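Local atomic coordinates of acinetobacter secreted protease CpaA (Acinetobacter nosocomialis M2, PDB entry 6O38), a protein that is a secreted zinc metalloprotease, exported by the type II secretion system and bound in this complex by its chaperone CpaB. Residues 514-525 against 547-557. Sequence-based numbering, arbitrary orientation.
Sequences IGSGFAHPLGST and VRLGEEGKIDA
The ring of Phe518 lies flat over the backbone at Leu549, whose CA stands 4.1 Å from the ring centroid in a CH-pi contact, with Gly550 N over the same face. The methyl Val547 CG1 is at the ring's edge, 3.9 Å from Phe518 CZ, and lies over one face of the His520 imidazole, 4.0 Å from its centroid in a second CH-pi contact, while Pro521 CD sits over the rim of the other face. Further along, Ile555 CG2 fits against the backbone of Ser516 and Gly517, while Ile514, extended with CG1 anti to its backbone N (chi1 -169°), lays CD1 along Gly553, 3.6 Å from Gly553 C. Here the backbones are joined by one nearly straight hydrogen bond, Asp556 N to Ile514 O at 2.7 Å (172° at the hydrogen).

A second shell holds these groups. Phe518 N donates to Thr525 OG1 (2.9 Å); within the type I turn 520-523, Leu522 N donates to His520 ND1 (3.0 Å), helping fix the imidazole's rotation. At the Ile514 end, a classic beta bulge sets Lys554 and Ile555 against Glu551. Ser536 OG, outside both segments, bonds Ser516 O and Ala557 N.

Gly517's nearest atom is about 10 Å from the zinc ion, not touching the site. In this reprolysin-like metalloprotease both segments lie in irregular chain between helix 496-504, carrying zinc ligands His498 and His502 (His508 follows), and helix 557-569, N-capped by Asp556.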
# COMPACT_ATOMS: atom_id res chain seq x y z
N ILE A 514 8.78 -10.90 -22.02
CA ILE A 514 9.25 -9.80 -21.20
C ILE A 514 8.09 -9.13 -20.47
O ILE A 514 8.27 -8.60 -19.36
CB ILE A 514 10.05 -8.80 -22.05
CG1 ILE A 514 10.78 -7.78 -21.17
CG2 ILE A 514 9.15 -8.09 -23.06
CD1 ILE A 514 11.64 -6.81 -21.94
N GLY A 515 6.90 -9.14 -21.06
CA GLY A 515 5.72 -8.60 -20.42
C GLY A 515 5.07 -9.60 -19.48
O GLY A 515 4.03 -10.18 -19.81
N SER A 516 5.67 -9.80 -18.32
CA SER A 516 5.20 -10.80 -17.37
C SER A 516 5.31 -10.25 -15.96
O SER A 516 5.99 -9.26 -15.70
CB SER A 516 6.00 -12.11 -17.49
OG SER A 516 7.38 -11.89 -17.29
N GLY A 517 4.62 -10.92 -15.03
CA GLY A 517 4.58 -10.45 -13.66
C GLY A 517 5.85 -10.78 -12.88
O GLY A 517 6.67 -11.60 -13.28
N PHE A 518 5.98 -10.10 -11.75
CA PHE A 518 7.10 -10.28 -10.83
C PHE A 518 6.57 -10.90 -9.54
O PHE A 518 5.85 -10.23 -8.78
CB PHE A 518 7.80 -8.95 -10.56
CG PHE A 518 8.97 -9.06 -9.62
CD1 PHE A 518 10.19 -9.53 -10.06
CD2 PHE A 518 8.84 -8.67 -8.30
CE1 PHE A 518 11.27 -9.62 -9.20
CE2 PHE A 518 9.91 -8.76 -7.43
CZ PHE A 518 11.13 -9.24 -7.88
N ALA A 519 6.91 -12.15 -9.29
CA ALA A 519 6.51 -12.86 -8.09
C ALA A 519 7.63 -12.80 -7.06
O ALA A 519 8.79 -13.05 -7.39
CB ALA A 519 6.15 -14.31 -8.40
N HIS A 520 7.28 -12.47 -5.81
CA HIS A 520 8.27 -12.33 -4.76
C HIS A 520 7.59 -12.47 -3.41
O HIS A 520 6.46 -11.98 -3.26
CB HIS A 520 8.98 -10.98 -4.86
CG HIS A 520 10.23 -10.89 -4.03
ND1 HIS A 520 10.22 -10.54 -2.70
CD2 HIS A 520 11.53 -11.09 -4.35
CE1 HIS A 520 11.45 -10.55 -2.23
NE2 HIS A 520 12.27 -10.88 -3.22
N PRO A 521 8.22 -13.13 -2.43
CA PRO A 521 7.56 -13.29 -1.12
C PRO A 521 7.28 -11.98 -0.41
O PRO A 521 6.40 -11.96 0.46
CB PRO A 521 8.57 -14.15 -0.34
CG PRO A 521 9.37 -14.85 -1.39
CD PRO A 521 9.48 -13.88 -2.52
N LEU A 522 7.99 -10.91 -0.73
CA LEU A 522 7.80 -9.62 -0.08
C LEU A 522 6.86 -8.70 -0.86
O LEU A 522 6.74 -7.52 -0.52
CB LEU A 522 9.15 -8.92 0.13
CG LEU A 522 10.15 -9.63 1.04
CD1 LEU A 522 11.46 -8.85 1.09
CD2 LEU A 522 9.58 -9.83 2.43
N GLY A 523 6.19 -9.22 -1.88
CA GLY A 523 5.29 -8.41 -2.69
C GLY A 523 5.38 -8.75 -4.16
O GLY A 523 6.48 -8.77 -4.74
N SER A 524 4.24 -9.01 -4.78
CA SER A 524 4.18 -9.45 -6.17
C SER A 524 3.30 -8.50 -6.98
O SER A 524 2.25 -8.06 -6.51
CB SER A 524 3.63 -10.88 -6.26
OG SER A 524 4.48 -11.79 -5.59
N THR A 525 3.73 -8.22 -8.21
CA THR A 525 3.00 -7.29 -9.06
C THR A 525 1.69 -7.92 -9.54
O THR A 525 1.36 -9.07 -9.21
CB THR A 525 3.87 -6.86 -10.24
OG1 THR A 525 4.14 -7.99 -11.08
CG2 THR A 525 5.18 -6.27 -9.75
N VAL A 547 12.91 -4.09 -2.82
CA VAL A 547 13.14 -5.07 -3.87
C VAL A 547 12.74 -4.49 -5.22
O VAL A 547 11.64 -3.94 -5.37
CB VAL A 547 12.38 -6.37 -3.58
CG1 VAL A 547 12.56 -7.37 -4.71
CG2 VAL A 547 12.84 -6.97 -2.26
N ARG A 548 13.64 -4.58 -6.19
CA ARG A 548 13.33 -4.13 -7.54
C ARG A 548 12.26 -5.02 -8.16
O ARG A 548 12.38 -6.25 -8.17
CB ARG A 548 14.59 -4.12 -8.40
CG ARG A 548 14.34 -3.94 -9.88
CD ARG A 548 15.52 -3.25 -10.55
NE ARG A 548 16.80 -3.85 -10.19
CZ ARG A 548 17.93 -3.17 -10.11
NH1 ARG A 548 17.95 -1.86 -10.36
NH2 ARG A 548 19.06 -3.78 -9.78
N LEU A 549 11.21 -4.39 -8.69
CA LEU A 549 10.03 -5.10 -9.18
C LEU A 549 10.15 -5.46 -10.66
O LEU A 549 9.28 -5.15 -11.47
CB LEU A 549 8.78 -4.26 -8.92
CG LEU A 549 8.48 -3.93 -7.46
CD1 LEU A 549 7.22 -3.10 -7.35
CD2 LEU A 549 8.37 -5.20 -6.64
N GLY A 550 11.24 -6.12 -11.03
CA GLY A 550 11.46 -6.48 -12.41
C GLY A 550 12.93 -6.68 -12.70
O GLY A 550 13.76 -6.73 -11.79
N GLU A 551 13.23 -6.81 -13.99
CA GLU A 551 14.59 -7.07 -14.44
C GLU A 551 14.72 -6.60 -15.88
O GLU A 551 13.86 -6.90 -16.71
CB GLU A 551 14.92 -8.57 -14.33
CG GLU A 551 16.35 -8.92 -14.67
CD GLU A 551 16.71 -10.34 -14.26
OE1 GLU A 551 15.80 -11.08 -13.81
OE2 GLU A 551 17.89 -10.72 -14.39
N GLU A 552 15.79 -5.86 -16.17
CA GLU A 552 15.98 -5.29 -17.50
C GLU A 552 16.04 -6.38 -18.57
O GLU A 552 16.95 -7.22 -18.56
CB GLU A 552 17.25 -4.44 -17.55
CG GLU A 552 17.21 -3.16 -16.71
CD GLU A 552 17.48 -3.39 -15.23
OE1 GLU A 552 17.58 -4.57 -14.82
OE2 GLU A 552 17.60 -2.39 -14.49
N GLY A 553 15.07 -6.36 -19.48
CA GLY A 553 15.03 -7.26 -20.61
C GLY A 553 14.38 -8.60 -20.38
O GLY A 553 14.23 -9.37 -21.34
N LYS A 554 13.99 -8.92 -19.15
CA LYS A 554 13.33 -10.20 -18.89
C LYS A 554 11.95 -10.06 -18.26
O LYS A 554 11.02 -10.74 -18.68
CB LYS A 554 14.22 -11.09 -18.02
CG LYS A 554 15.45 -11.59 -18.77
CD LYS A 554 16.12 -12.77 -18.09
CE LYS A 554 17.19 -13.37 -18.99
NZ LYS A 554 18.05 -14.36 -18.29
N ILE A 555 11.79 -9.19 -17.26
CA ILE A 555 10.51 -9.00 -16.58
C ILE A 555 10.24 -7.50 -16.57
O ILE A 555 10.73 -6.78 -15.70
CB ILE A 555 10.51 -9.58 -15.16
CG1 ILE A 555 10.87 -11.06 -15.17
CG2 ILE A 555 9.15 -9.37 -14.50
CD1 ILE A 555 11.08 -11.66 -13.80
N ASP A 556 9.45 -7.03 -17.54
CA ASP A 556 9.12 -5.61 -17.65
C ASP A 556 7.72 -5.51 -18.26
O ASP A 556 7.55 -5.49 -19.48
CB ASP A 556 10.15 -4.87 -18.49
CG ASP A 556 10.03 -3.37 -18.39
OD1 ASP A 556 9.07 -2.88 -17.75
OD2 ASP A 556 10.90 -2.66 -18.95
N ALA A 557 6.71 -5.43 -17.38
CA ALA A 557 5.33 -5.32 -17.86
C ALA A 557 5.04 -3.91 -18.37
O ALA A 557 4.30 -3.75 -19.35
CB ALA A 557 4.36 -5.70 -16.75